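Endosialidase (Enterobacteria phage phi92, PDB 4HIZ) cleaves polysialic acid chains from within, hydrolysing alpha-2,8 and alpha-2,9 linkages, probably to breach the capsule of the bacteria that the phage infects. Local coordinates at residues V235-K238 with D239-T242. Numbering follows the deposited sequence.
Sequences VINK and DTFT. With EDO (1,2-ethanediol), chain K.
The backbones of I236, N237 and T240 close a two-residue beta hairpin: a type I turn runs from N237 to T240 around K238 and D239, and a classic beta bulge lets I236 N (2.9 Å) and N237 N (3.2 Å) both donate to T240 O. The return bond, T240 N to N237 O, measures 3.3 Å; H208 NE2 is a second donor to N237 O.

Asparagine suits the first turn position because its short amide can fold back over the turn. With CG between the backbone N and carbonyl carbon (chi1 62°), N237 brings OD1 2.9 Å from D239 N, an Asx-turn bond. T240 OG1 donates to the same OD1 at 2.7 Å, from the opposite face of the amide plane, and these two bonds hold the amide over the turn. Threonine serves twice here, since its methyl packs on I236, whose CD1 also lies 3.7 Å from T242 CG2. V235, beta-branched and suited to an extended strand, pairs with F241 on the other sheet face, touching loosely through CG2 and CB; the F241 ring is buried edge-to-face with H208. At the tip, the extended K238 chain carries NZ to a hydrogen bond with N302 OD1, D239 forms a salt bridge with K207, and K238 O accepts from O2 of 1,2-ethanediol (2.7 Å), probably from the crystallisation liquor.

This structural hairpin supplies two central strands of a sheet projecting from the propeller, probably the small inserted beta-barrel of related endosialidases. Strand 200-204 flanks 240-244; beside 230-237 runs 215-219, carrying glycan-pocket residues F218 and S219.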
# COMPACT_ATOMS: atom_id res chain seq x y z
N VAL A 235 -44.16 7.58 -2.88
CA VAL A 235 -44.27 6.47 -1.95
C VAL A 235 -45.73 6.32 -1.56
O VAL A 235 -46.38 7.27 -1.10
CB VAL A 235 -43.40 6.68 -0.70
CG1 VAL A 235 -43.57 5.52 0.28
CG2 VAL A 235 -41.93 6.79 -1.14
N ILE A 236 -46.25 5.12 -1.77
CA ILE A 236 -47.66 4.87 -1.50
C ILE A 236 -47.89 4.33 -0.10
O ILE A 236 -48.82 4.77 0.59
CB ILE A 236 -48.20 3.92 -2.55
CG1 ILE A 236 -48.16 4.62 -3.91
CG2 ILE A 236 -49.64 3.50 -2.23
CD1 ILE A 236 -48.53 3.68 -5.06
N ASN A 237 -47.04 3.39 0.33
CA ASN A 237 -47.16 2.88 1.69
C ASN A 237 -45.84 2.19 2.06
O ASN A 237 -44.89 2.27 1.27
CB ASN A 237 -48.44 2.00 1.88
CG ASN A 237 -48.44 0.76 1.00
OD1 ASN A 237 -47.40 0.17 0.70
ND2 ASN A 237 -49.64 0.35 0.58
N LYS A 238 -45.79 1.54 3.22
CA LYS A 238 -44.53 0.89 3.66
C LYS A 238 -43.99 -0.10 2.65
O LYS A 238 -42.79 -0.36 2.65
CB LYS A 238 -44.71 0.15 4.99
CG LYS A 238 -45.16 1.01 6.15
CD LYS A 238 -45.43 0.16 7.40
CE LYS A 238 -45.86 1.03 8.59
NZ LYS A 238 -46.20 0.21 9.79
N ASP A 239 -44.87 -0.67 1.81
CA ASP A 239 -44.45 -1.74 0.91
C ASP A 239 -44.56 -1.41 -0.57
O ASP A 239 -44.38 -2.30 -1.41
CB ASP A 239 -45.25 -3.04 1.14
CG ASP A 239 -45.16 -3.54 2.57
OD1 ASP A 239 -44.09 -3.47 3.18
OD2 ASP A 239 -46.20 -4.02 3.07
N THR A 240 -44.84 -0.16 -0.90
CA THR A 240 -45.17 0.20 -2.28
C THR A 240 -44.66 1.59 -2.65
O THR A 240 -44.84 2.57 -1.89
CB THR A 240 -46.71 0.24 -2.45
OG1 THR A 240 -47.30 -0.87 -1.76
CG2 THR A 240 -47.09 0.20 -3.93
N PHE A 241 -44.05 1.70 -3.82
CA PHE A 241 -43.64 3.01 -4.32
C PHE A 241 -43.86 3.07 -5.81
O PHE A 241 -44.25 2.08 -6.42
CB PHE A 241 -42.17 3.34 -3.95
CG PHE A 241 -41.14 2.41 -4.58
CD1 PHE A 241 -40.85 1.18 -4.00
CD2 PHE A 241 -40.46 2.79 -5.74
CE1 PHE A 241 -39.89 0.32 -4.56
CE2 PHE A 241 -39.48 1.94 -6.32
CZ PHE A 241 -39.21 0.70 -5.75
N THR A 242 -43.60 4.22 -6.41
CA THR A 242 -43.69 4.29 -7.87
C THR A 242 -42.42 4.87 -8.48
O THR A 242 -41.63 5.56 -7.81
CB THR A 242 -44.87 5.17 -8.35
OG1 THR A 242 -44.61 6.54 -8.01
CG2 THR A 242 -46.23 4.67 -7.76
C1 EDO K . -41.53 3.47 4.74
O1 EDO K . -42.48 2.74 5.53
C2 EDO K . -41.30 2.79 3.40
O2 EDO K . -40.88 1.41 3.53